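6-phosphogluconate dehydratase (Shewanella oneidensis, PDB 2GP4) probably catalyses the dehydration of 6-phosphogluconate to 2-keto-3-deoxy-6-phosphogluconate in the Entner-Doudoroff pathway, and was crystallised here without its iron-sulfur cluster. Local coordinates at residues A[29-32]-A[33-37]; A[38-41]-A[42-45]; A[251-254]-A[255-259]; A[295-298]-A[299-302]; A[621-624]-A[625-628]. All blocks are in the same frame, centred on the assembly; numbering follows the deposited sequence.

Contact 1. Residues A[29-32]-A[33-37]; sequences TDRI and IARSK
Ser36 turns back on Ile32, four residues earlier in the long alpha helix 23-51. Its OG donates to Ile32 O at 2.7 Å, and its backbone N reaches the same Ile32 O at 2.9 Å. The two donors arrive from opposite faces of the carbonyl plane, so one oxygen is gripped twice. OG gets there by standing anti to the carbonyl carbon of Ser36, beside its N (chi1 -52°). The hydroxyl is also hydrogen-bonded to Ile337 N, which joins the helix to the loop before helix 340-347. An alanine here removes the hydroxyl, which is likely to leave Ile32 O with its backbone donor alone and Ile337 N without its acceptor.

On the next flank Arg31 and Arg35 lie side by side and point the same way, their guanidinium planes 33° apart. Arg35 NH1 comes to 3.8 Å from Arg31 CG, and the neighbouring NH2 of Arg35 to 3.4 Å from Ile32 CG1; Ile32 CA lies over one face of the Arg35 group. The acids of helix 340-347 probably offset the closeness of the two positive charges: Asp342 forms salt bridges with both arginines, and Glu345 with Arg31. Further round the helix, Ile33 leans along the preceding turn, its CD1 3.9 Å from Thr29 CG2 and its CG1 3.3 Å from Thr29 O.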
loop_
_atom_site.group_PDB
_atom_site.type_symbol
_atom_site.label_atom_id
_atom_site.label_comp_id
_atom_site.label_asym_id
_atom_site.label_seq_id
_atom_site.Cartn_x
_atom_site.Cartn_y
_atom_site.Cartn_z
ATOM N N THR A 29 3.218 6.922 16.639
ATOM C CA THR A 29 3.150 8.259 16.051
ATOM C C THR A 29 4.247 9.167 16.598
ATOM O O THR A 29 4.982 9.786 15.821
ATOM C CB THR A 29 1.763 8.918 16.265
ATOM O OG1 THR A 29 0.743 8.093 15.691
ATOM C CG2 THR A 29 1.714 10.294 15.624
ATOM N N ASP A 30 4.360 9.231 17.927
ATOM C CA ASP A 30 5.398 10.031 18.583
ATOM C C ASP A 30 6.813 9.610 18.171
ATOM O O ASP A 30 7.697 10.459 17.998
ATOM C CB ASP A 30 5.278 9.937 20.105
ATOM C CG ASP A 30 4.021 10.594 20.645
ATOM O OD1 ASP A 30 3.310 11.296 19.889
ATOM O OD2 ASP A 30 3.749 10.397 21.852
ATOM N N ARG A 31 7.019 8.304 18.029
ATOM C CA ARG A 31 8.316 7.767 17.625
ATOM C C ARG A 31 8.685 8.254 16.227
ATOM O O ARG A 31 9.837 8.616 15.977
ATOM C CB ARG A 31 8.315 6.239 17.672
ATOM C CG ARG A 31 9.663 5.607 17.325
ATOM C CD ARG A 31 9.676 4.115 17.622
ATOM N NE ARG A 31 8.690 3.398 16.810
ATOM C CZ ARG A 31 8.374 2.118 16.956
ATOM N NH1 ARG A 31 8.955 1.385 17.898
ATOM N NH2 ARG A 31 7.471 1.572 16.157
ATOM N N ILE A 32 7.697 8.260 15.334
ATOM C CA ILE A 32 7.874 8.698 13.953
ATOM C C ILE A 32 8.147 10.206 13.893
ATOM O O ILE A 32 9.018 10.651 13.140
ATOM C CB ILE A 32 6.662 8.292 13.065
ATOM C CG1 ILE A 32 6.591 6.762 12.932
ATOM C CG2 ILE A 32 6.759 8.916 11.686
ATOM C CD1 ILE A 32 5.236 6.226 12.505
ATOM N N ILE A 33 7.420 10.980 14.702
ATOM C CA ILE A 33 7.633 12.419 14.795
ATOM C C ILE A 33 9.068 12.714 15.235
ATOM O O ILE A 33 9.738 13.569 14.644
ATOM C CB ILE A 33 6.622 13.090 15.762
ATOM C CG1 ILE A 33 5.199 13.023 15.186
ATOM C CG2 ILE A 33 7.037 14.544 16.098
ATOM C CD1 ILE A 33 4.100 13.338 16.194
ATOM N N ALA A 34 9.532 11.996 16.260
ATOM C CA ALA A 34 10.881 12.178 16.804
ATOM C C ALA A 34 11.938 11.839 15.770
ATOM O O ALA A 34 12.914 12.569 15.599
ATOM C CB ALA A 34 11.080 11.331 18.062
ATOM N N ARG A 35 11.726 10.729 15.075
ATOM C CA ARG A 35 12.695 10.221 14.119
ATOM C C ARG A 35 12.731 11.067 12.849
ATOM O O ARG A 35 13.744 11.106 12.168
ATOM C CB ARG A 35 12.370 8.767 13.785
ATOM C CG ARG A 35 13.437 8.032 13.000
ATOM C CD ARG A 35 13.104 6.562 12.945
ATOM N NE ARG A 35 11.760 6.360 12.425
ATOM C CZ ARG A 35 10.887 5.478 12.897
ATOM N NH1 ARG A 35 11.196 4.695 13.922
ATOM N NH2 ARG A 35 9.692 5.392 12.341
ATOM N N SER A 36 11.623 11.737 12.545
ATOM C CA SER A 36 11.504 12.574 11.350
ATOM C C SER A 36 11.800 14.051 11.629
ATOM O O SER A 36 11.814 14.866 10.704
ATOM C CB SER A 36 10.104 12.441 10.741
ATOM O OG SER A 36 9.751 11.084 10.535
ATOM N N LYS A 37 12.049 14.372 12.899
ATOM C CA LYS A 37 12.269 15.747 13.381
ATOM C C LYS A 37 13.044 16.648 12.417
ATOM O O LYS A 37 12.525 17.677 11.983
ATOM C CB LYS A 37 12.956 15.721 14.757
ATOM C CG LYS A 37 13.118 17.082 15.445
ATOM C CD LYS A 37 11.896 17.460 16.278
ATOM C CE LYS A 37 12.003 18.886 16.821
ATOM N NZ LYS A 37 13.288 19.165 17.543
#

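Contact 2. Residues A[38-41]-A[42-45]; sequences ASRE and AYLA
Arg40 lays one face of its guanidinium against Leu44, with its NH1 end beside the Tyr43 ring, one turn further along the alpha helix 23-51, so the contact is an i to i+3 and i to i+4 arrangement on one helix face. Leu44 CD2 sits over the centre of the guanidinium, 3.7 Å from Arg40 CZ, and covers that face. The plane of the Tyr43 ring is only 17° from that of the guanidinium, yet the approach is oblique, Arg40 NH1 lying 3.4 Å from Tyr43 CD2. The arginine chain leaves with CG anti to the backbone N (chi1 -177°) and then bends at chi2 (62°), which brings its flat end alongside the following turn.

The charged end is held beyond the helix: NH1 is hydrogen-bonded to Gly299 O and Ala334 O, and NH2 weakly to Val302 O. Tyr43 is fixed in turn by its OH, bonded to Leu186 O. A leucine in place of Arg40 would probably leave the carbonyls of Gly299 and Ala334 without this donor and weaken the polar link to 299-302.

Small residues occupy another side of these turns, where Ala42 and Ser39 pack against Asp625 and Ala45 against Tyr628 near the C terminus. Backbone bonds of i to i+4 type join 38-41 to 42-45, although the helix is kinked where the N of Ala38 and of Ser39 lack a bond to the preceding turn; Leu44 N to Arg40 O is nearly straight at 3.1 Å. Beside it the leucine branch point closes in, with Leu44 CG 3.4 Å from Arg40 O.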
loop_
_atom_site.group_PDB
_atom_site.type_symbol
_atom_site.label_atom_id
_atom_site.label_comp_id
_atom_site.label_asym_id
_atom_site.label_seq_id
_atom_site.Cartn_x
_atom_site.Cartn_y
_atom_site.Cartn_z
ATOM N N ALA A 38 14.276 16.259 12.093
ATOM C CA ALA A 38 15.148 17.053 11.230
ATOM C C ALA A 38 14.664 17.087 9.780
ATOM O O ALA A 38 14.516 18.161 9.191
ATOM C CB ALA A 38 16.584 16.539 11.307
ATOM N N SER A 39 14.414 15.905 9.217
ATOM C CA SER A 39 13.943 15.772 7.839
ATOM C C SER A 39 12.628 16.507 7.598
ATOM O O SER A 39 12.478 17.186 6.582
ATOM C CB SER A 39 13.806 14.298 7.459
ATOM O OG SER A 39 12.967 13.617 8.374
ATOM N N ARG A 40 11.679 16.376 8.525
ATOM C CA ARG A 40 10.397 17.074 8.403
ATOM C C ARG A 40 10.549 18.596 8.495
ATOM O O ARG A 40 9.883 19.331 7.758
ATOM C CB ARG A 40 9.380 16.559 9.432
ATOM C CG ARG A 40 7.996 17.181 9.346
ATOM C CD ARG A 40 7.297 16.906 8.018
ATOM N NE ARG A 40 5.912 17.381 8.042
ATOM C CZ ARG A 40 5.086 17.392 6.996
ATOM N NH1 ARG A 40 5.477 16.954 5.805
ATOM N NH2 ARG A 40 3.848 17.849 7.143
ATOM N N GLU A 41 11.424 19.062 9.386
ATOM C CA GLU A 41 11.702 20.497 9.500
ATOM C C GLU A 41 12.297 21.068 8.214
ATOM O O GLU A 41 11.955 22.182 7.812
ATOM C CB GLU A 41 12.600 20.806 10.707
ATOM C CG GLU A 41 11.816 20.997 12.009
ATOM C CD GLU A 41 12.673 20.901 13.280
ATOM O OE1 GLU A 41 13.864 20.515 13.197
ATOM O OE2 GLU A 41 12.138 21.208 14.374
ATOM N N ALA A 42 13.160 20.289 7.565
ATOM C CA ALA A 42 13.821 20.722 6.335
ATOM C C ALA A 42 12.856 20.732 5.150
ATOM O O ALA A 42 12.906 21.634 4.305
ATOM C CB ALA A 42 15.047 19.856 6.037
ATOM N N TYR A 43 11.977 19.730 5.104
ATOM C CA TYR A 43 10.934 19.666 4.095
ATOM C C TYR A 43 10.032 20.896 4.169
ATOM O O TYR A 43 9.836 21.590 3.167
ATOM C CB TYR A 43 10.114 18.372 4.223
ATOM C CG TYR A 43 9.008 18.252 3.196
ATOM C CD1 TYR A 43 9.306 18.052 1.848
ATOM C CD2 TYR A 43 7.668 18.364 3.567
ATOM C CE1 TYR A 43 8.305 17.948 0.898
ATOM C CE2 TYR A 43 6.650 18.258 2.618
ATOM C CZ TYR A 43 6.981 18.048 1.284
ATOM O OH TYR A 43 5.998 17.952 0.333
ATOM N N LEU A 44 9.497 21.177 5.355
ATOM C CA LEU A 44 8.619 22.345 5.538
ATOM C C LEU A 44 9.324 23.688 5.319
ATOM O O LEU A 44 8.703 24.641 4.860
ATOM C CB LEU A 44 7.915 22.308 6.900
ATOM C CG LEU A 44 7.053 21.072 7.187
ATOM C CD1 LEU A 44 6.503 21.119 8.606
ATOM C CD2 LEU A 44 5.921 20.912 6.165
ATOM N N ALA A 45 10.614 23.756 5.639
ATOM C CA ALA A 45 11.417 24.952 5.353
ATOM C C ALA A 45 11.539 25.194 3.846
ATOM O O ALA A 45 11.390 26.325 3.381
ATOM C CB ALA A 45 12.797 24.847 5.996
#

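Contact 3. Residues A[251-254]-A[255-259]; sequences QLML and EVMGL
Leu259 N donates to Leu254 O at 2.8 Å, reaching back over the end of the short helix 252-256. Together with the inner bond from Gly258 N to Glu255 O, at 3.2 Å, it makes a Schellman motif. Gly258 supplies the positive phi (62°) at which the chain leaves the helix. Of the earlier backbone bonds, Met257 N to Met253 O is sound at 3.2 Å, whereas those from Glu255 N and Val256 N to Gln251 O and Leu252 O are weak.

Apolar contacts back up this cap. Leu254 CD1 meets Leu259 CB at 3.8 Å, the hydrophobic pairing across a Schellman turn, and both leucines pack on Phe195 of strand 193-195. Met253 and Met257, both selenomethionine, lie one turn apart: Met257 SE is 3.7 Å from Met253 CG and 3.9 Å from Met253 SE, each chain being bent at its last torsion. Val256 places CG2 3.3 Å from Met253 O and packs on Met373 and Ile377 of helix 372-383.

The buried carboxylate of Glu255 is satisfied outside the turn by Gly263 N and Gln260 NE2. At the helix end, the two Schellman bonds give Leu254 O and Glu255 O the donors that a continuing helix would have supplied, and the pair of Leu254 and Leu259 probably shields the turn on its apolar side.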
loop_
_atom_site.group_PDB
_atom_site.type_symbol
_atom_site.label_atom_id
_atom_site.label_comp_id
_atom_site.label_asym_id
_atom_site.label_seq_id
_atom_site.Cartn_x
_atom_site.Cartn_y
_atom_site.Cartn_z
ATOM N N GLN A 251 -6.934 3.596 -3.389
ATOM C CA GLN A 251 -7.795 4.759 -3.187
ATOM C C GLN A 251 -8.380 4.848 -1.772
ATOM O O GLN A 251 -8.843 5.915 -1.358
ATOM C CB GLN A 251 -8.905 4.811 -4.244
ATOM C CG GLN A 251 -8.511 5.577 -5.506
ATOM C CD GLN A 251 -9.580 5.557 -6.601
ATOM O OE1 GLN A 251 -9.334 6.000 -7.727
ATOM N NE2 GLN A 251 -10.764 5.046 -6.278
ATOM N N LEU A 252 -8.352 3.735 -1.039
ATOM C CA LEU A 252 -8.757 3.721 0.369
ATOM C C LEU A 252 -7.760 4.499 1.231
ATOM O O LEU A 252 -8.141 5.103 2.236
ATOM C CB LEU A 252 -8.896 2.286 0.890
ATOM C CG LEU A 252 -9.641 1.258 0.029
ATOM C CD1 LEU A 252 -9.566 -0.127 0.657
ATOM C CD2 LEU A 252 -11.090 1.658 -0.198
HETATM N N MSE A 253 -6.489 4.481 0.829
HETATM C CA MSE A 253 -5.441 5.243 1.501
HETATM C C MSE A 253 -5.685 6.747 1.367
HETATM O O MSE A 253 -5.549 7.486 2.336
HETATM C CB MSE A 253 -4.053 4.866 0.956
HETATM C CG MSE A 253 -2.875 5.425 1.768
HETATM SE SE MSE A 253 -1.184 5.666 0.772
HETATM C CE MSE A 253 -1.817 6.772 -0.720
ATOM N N LEU A 254 -6.058 7.192 0.170
ATOM C CA LEU A 254 -6.347 8.612 -0.075
ATOM C C LEU A 254 -7.546 9.112 0.732
ATOM O O LEU A 254 -7.651 10.307 1.024
ATOM C CB LEU A 254 -6.577 8.889 -1.569
ATOM C CG LEU A 254 -5.434 8.781 -2.584
ATOM C CD1 LEU A 254 -4.216 9.617 -2.180
ATOM C CD2 LEU A 254 -5.047 7.331 -2.801
ATOM N N GLU A 255 -8.440 8.188 1.081
ATOM C CA GLU A 255 -9.632 8.491 1.862
ATOM C C GLU A 255 -9.299 8.809 3.323
ATOM O O GLU A 255 -9.716 9.847 3.834
ATOM C CB GLU A 255 -10.626 7.328 1.777
ATOM C CG GLU A 255 -11.995 7.610 2.374
ATOM C CD GLU A 255 -12.958 8.273 1.403
ATOM O OE1 GLU A 255 -13.917 8.909 1.881
ATOM O OE2 GLU A 255 -12.774 8.155 0.173
ATOM N N VAL A 256 -8.550 7.923 3.982
ATOM C CA VAL A 256 -8.185 8.102 5.397
ATOM C C VAL A 256 -7.192 9.237 5.620
ATOM O O VAL A 256 -7.151 9.833 6.694
ATOM C CB VAL A 256 -7.612 6.809 6.046
ATOM C CG1 VAL A 256 -8.724 5.889 6.462
ATOM C CG2 VAL A 256 -6.628 6.107 5.113
HETATM N N MSE A 257 -6.393 9.516 4.596
HETATM C CA MSE A 257 -5.392 10.568 4.647
HETATM C C MSE A 257 -5.965 11.923 4.227
HETATM O O MSE A 257 -5.251 12.920 4.190
HETATM C CB MSE A 257 -4.199 10.194 3.775
HETATM C CG MSE A 257 -3.404 9.015 4.307
HETATM SE SE MSE A 257 -1.834 8.621 3.227
HETATM C CE MSE A 257 -0.978 10.372 3.314
ATOM N N GLY A 258 -7.259 11.940 3.912
ATOM C CA GLY A 258 -7.973 13.165 3.568
ATOM C C GLY A 258 -7.448 13.851 2.323
ATOM O O GLY A 258 -7.381 15.077 2.267
ATOM N N LEU A 259 -7.077 13.050 1.328
ATOM C CA LEU A 259 -6.468 13.561 0.104
ATOM C C LEU A 259 -7.451 13.651 -1.064
ATOM O O LEU A 259 -7.104 14.125 -2.142
ATOM C CB LEU A 259 -5.236 12.720 -0.262
ATOM C CG LEU A 259 -3.816 13.296 -0.105
ATOM C CD1 LEU A 259 -3.736 14.584 0.705
ATOM C CD2 LEU A 259 -2.881 12.235 0.466
#

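Contact 4. Residues A[295-298]-A[299-302]; sequences YSPI and GEVV
Pro297 O takes two backbone donors at the start of the short helix 298-301, where Pro297 holds the N-cap position. Val301 N approaches in the carbonyl plane at 3.0 Å, the regular i to i+4 bond; Glu300 N comes at 2.9 Å from well above that plane, 51° out of it, as the shorter i to i+3 bond. Both thus share one oxygen from different directions. A third bond, Val302 N to Ile298 O at 2.9 Å, is almost straight (171°) and completes the single turn before the chain leaves helical geometry at Val302.

Around this polar core the proline ring is packed on by Glu300 and Tyr295. Glu300 lays its extended side chain against it, Glu300 CD 3.6 Å from Pro297 CG. Within the preceding loop, Pro297 CD stands over the centre of the Tyr295 ring, 3.6 Å above its plane, in the manner of a CH-pi contact. Tyr295 is held by its OH to His190 O, and the hydroxyl of Ser296 is bonded to Asn391 ND2.

Past the turn, Val301 O is hydrogen-bonded to Ser306 OG and Glu300 O to Asn303 ND2. Val302 packs against Leu182 and Leu186 of helix 179-186, and Val301 against Leu259. Val301 has CG1 anti to its backbone N (chi1 176°), a setting that brings the other branch back over the cap, Val301 CG2 lying 3.5 Å from Pro297 O. Across the turn, Val302 CG2 reaches to 3.6 Å from Ile298 O.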
loop_
_atom_site.group_PDB
_atom_site.type_symbol
_atom_site.label_atom_id
_atom_site.label_comp_id
_atom_site.label_asym_id
_atom_site.label_seq_id
_atom_site.Cartn_x
_atom_site.Cartn_y
_atom_site.Cartn_z
ATOM N N TYR A 295 -5.739 27.851 3.522
ATOM C CA TYR A 295 -4.519 27.343 2.879
ATOM C C TYR A 295 -4.127 25.956 3.394
ATOM O O TYR A 295 -3.748 25.793 4.557
ATOM C CB TYR A 295 -3.354 28.332 3.039
ATOM C CG TYR A 295 -2.032 27.877 2.437
ATOM C CD1 TYR A 295 -1.967 27.339 1.145
ATOM C CD2 TYR A 295 -0.839 28.004 3.158
ATOM C CE1 TYR A 295 -0.756 26.935 0.592
ATOM C CE2 TYR A 295 0.380 27.605 2.614
ATOM C CZ TYR A 295 0.415 27.070 1.331
ATOM O OH TYR A 295 1.617 26.672 0.788
ATOM N N SER A 296 -4.221 24.974 2.501
ATOM C CA SER A 296 -3.967 23.575 2.830
ATOM C C SER A 296 -3.024 22.915 1.814
ATOM O O SER A 296 -3.473 22.167 0.941
ATOM C CB SER A 296 -5.289 22.805 2.915
ATOM O OG SER A 296 -6.153 23.372 3.888
ATOM N N PRO A 297 -1.709 23.183 1.934
ATOM C CA PRO A 297 -0.736 22.594 1.015
ATOM C C PRO A 297 -0.605 21.079 1.215
ATOM O O PRO A 297 -0.634 20.599 2.350
ATOM C CB PRO A 297 0.569 23.319 1.372
ATOM C CG PRO A 297 0.393 23.767 2.760
ATOM C CD PRO A 297 -1.065 24.044 2.941
ATOM N N ILE A 298 -0.477 20.338 0.118
ATOM C CA ILE A 298 -0.417 18.869 0.185
ATOM C C ILE A 298 0.709 18.342 1.085
ATOM O O ILE A 298 0.537 17.325 1.759
ATOM C CB ILE A 298 -0.371 18.200 -1.224
ATOM C CG1 ILE A 298 -0.630 16.689 -1.105
ATOM C CG2 ILE A 298 0.943 18.501 -1.933
ATOM C CD1 ILE A 298 -1.236 16.047 -2.339
ATOM N N GLY A 299 1.838 19.049 1.105
ATOM C CA GLY A 299 2.979 18.676 1.936
ATOM C C GLY A 299 2.733 18.836 3.425
ATOM O O GLY A 299 3.535 18.378 4.243
ATOM N N GLU A 300 1.629 19.503 3.770
ATOM C CA GLU A 300 1.191 19.645 5.156
ATOM C C GLU A 300 0.053 18.684 5.481
ATOM O O GLU A 300 -0.018 18.159 6.594
ATOM C CB GLU A 300 0.752 21.076 5.449
ATOM C CG GLU A 300 1.889 22.032 5.740
ATOM C CD GLU A 300 1.399 23.387 6.214
ATOM O OE1 GLU A 300 0.170 23.541 6.428
ATOM O OE2 GLU A 300 2.244 24.301 6.375
ATOM N N VAL A 301 -0.836 18.466 4.511
ATOM C CA VAL A 301 -1.930 17.509 4.669
ATOM C C VAL A 301 -1.341 16.110 4.872
ATOM O O VAL A 301 -1.791 15.353 5.735
ATOM C CB VAL A 301 -2.908 17.545 3.476
ATOM C CG1 VAL A 301 -3.990 16.474 3.627
ATOM C CG2 VAL A 301 -3.545 18.921 3.360
ATOM N N VAL A 302 -0.316 15.788 4.085
ATOM C CA VAL A 302 0.516 14.629 4.359
ATOM C C VAL A 302 1.433 15.003 5.526
ATOM O O VAL A 302 2.271 15.903 5.414
ATOM C CB VAL A 302 1.332 14.183 3.120
ATOM C CG1 VAL A 302 2.290 13.061 3.481
ATOM C CG2 VAL A 302 0.395 13.755 1.972
#

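Contact 5. Residues A[621-624]-A[625-628]; sequences TSAI and DELY
Ser622 brushes two side chains of the following turn: its CB lies 4.0 Å from Leu627 CD1 and 4.0 Å from Glu626 OE1. The other oxygen of that glutamate, OE2, forms a salt bridge with Arg619. Ala623 comes next. Its CB touches Asp625 OD2 at 3.7 Å, and its carbonyl O accepts Glu626 N at 3.2 Å, the donor standing far above the carbonyl plane (59° out of it). With CG between the backbone N and the carbonyl carbon (chi1 66°), the Asp625 carboxylate comes beside Ala623 CB; its OD1 is salt-bridged to Arg332. Ile624 then offers its carbonyl O to Leu627 N at 3.0 Å, again from above the plane, and more weakly to Tyr628 N. Ile624 CG2 is 4.3 Å from Tyr628 CD1, an oblique approach to the ring, while the phenol OH of Tyr628 is bonded to Asp49 in helix 23-51.

Ile624 also packs on Ala46 of that helix. The bonds Glu626 N to Ala623 O and Leu627 N to Ile624 O, one residue apart, are typical of consecutive type I beta turns, which here bend the C-terminal tail over the N-terminal helix.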
loop_
_atom_site.group_PDB
_atom_site.type_symbol
_atom_site.label_atom_id
_atom_site.label_comp_id
_atom_site.label_asym_id
_atom_site.label_seq_id
_atom_site.Cartn_x
_atom_site.Cartn_y
_atom_site.Cartn_z
ATOM N N THR A 621 14.521 7.783 -5.983
ATOM C CA THR A 621 14.515 9.239 -5.859
ATOM C C THR A 621 15.104 9.701 -4.528
ATOM O O THR A 621 15.327 8.896 -3.618
ATOM C CB THR A 621 13.089 9.819 -6.011
ATOM O OG1 THR A 621 12.217 9.211 -5.048
ATOM C CG2 THR A 621 12.543 9.568 -7.412
ATOM N N SER A 622 15.375 11.001 -4.444
ATOM C CA SER A 622 15.784 11.647 -3.206
ATOM C C SER A 622 14.679 12.561 -2.708
ATOM O O SER A 622 13.877 13.061 -3.496
ATOM C CB SER A 622 17.051 12.463 -3.422
ATOM O OG SER A 622 18.140 11.616 -3.701
ATOM N N ALA A 623 14.645 12.758 -1.392
ATOM C CA ALA A 623 13.730 13.694 -0.754
ATOM C C ALA A 623 14.400 15.060 -0.667
ATOM O O ALA A 623 15.633 15.147 -0.651
ATOM C CB ALA A 623 13.361 13.197 0.629
ATOM N N ILE A 624 13.587 16.114 -0.613
ATOM C CA ILE A 624 14.070 17.487 -0.439
ATOM C C ILE A 624 15.143 17.574 0.649
ATOM O O ILE A 624 16.236 18.092 0.410
ATOM C CB ILE A 624 12.916 18.458 -0.047
ATOM C CG1 ILE A 624 11.773 18.429 -1.074
ATOM C CG2 ILE A 624 13.450 19.875 0.187
ATOM C CD1 ILE A 624 11.858 19.459 -2.158
ATOM N N ASP A 625 14.814 17.047 1.832
ATOM C CA ASP A 625 15.630 17.189 3.044
ATOM C C ASP A 625 17.005 16.523 2.981
ATOM O O ASP A 625 17.915 16.904 3.720
ATOM C CB ASP A 625 14.859 16.685 4.271
ATOM C CG ASP A 625 14.589 15.191 4.226
ATOM O OD1 ASP A 625 15.536 14.402 4.446
ATOM O OD2 ASP A 625 13.422 14.807 3.996
ATOM N N GLU A 626 17.143 15.518 2.117
ATOM C CA GLU A 626 18.412 14.821 1.944
ATOM C C GLU A 626 19.387 15.647 1.112
ATOM O O GLU A 626 20.554 15.297 0.966
ATOM C CB GLU A 626 18.186 13.456 1.290
ATOM C CG GLU A 626 17.442 12.462 2.167
ATOM C CD GLU A 626 17.192 11.141 1.466
ATOM O OE1 GLU A 626 17.563 11.017 0.280
ATOM O OE2 GLU A 626 16.623 10.227 2.100
ATOM N N LEU A 627 18.888 16.759 0.561
ATOM C CA LEU A 627 19.708 17.670 -0.230
ATOM C C LEU A 627 19.581 19.116 0.254
ATOM O O LEU A 627 20.297 20.001 -0.221
ATOM C CB LEU A 627 19.363 17.551 -1.721
ATOM C CG LEU A 627 19.629 16.184 -2.375
ATOM C CD1 LEU A 627 18.893 16.055 -3.692
ATOM C CD2 LEU A 627 21.124 15.916 -2.558
ATOM N N TYR A 628 18.679 19.337 1.210
ATOM C CA TYR A 628 18.438 20.660 1.776
ATOM C C TYR A 628 19.575 21.080 2.710
ATOM O O TYR A 628 19.994 20.326 3.591
ATOM C CB TYR A 628 17.099 20.692 2.519
ATOM C CG TYR A 628 16.610 22.086 2.861
ATOM C CD1 TYR A 628 16.024 22.897 1.888
ATOM C CD2 TYR A 628 16.725 22.593 4.157
ATOM C CE1 TYR A 628 15.576 24.174 2.191
ATOM C CE2 TYR A 628 16.277 23.865 4.472
ATOM C CZ TYR A 628 15.703 24.651 3.483
ATOM O OH TYR A 628 15.257 25.915 3.776
ATOM O OXT TYR A 628 20.102 22.187 2.598
#

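All five contacts are local: each closes a turn or two of backbone, and they follow one another along the chain without nesting or crossing. Contacts 1 and 2 are neighbouring stretches of helix 23-51, their centres about 12 Å apart. Contact 3 ends a buried helix, its centre about 11 Å from the centre of the chain, and its 255-259 end packs on the valines of contact 4. Contact 4 in turn meets the arginine of contact 2. The chain closes with contact 5, whose tail lies on contact 2. Helix 23-51 thereby meets both the 299-302 turn and the C terminus, while contact 1 touches neither contact 3, 4 nor 5.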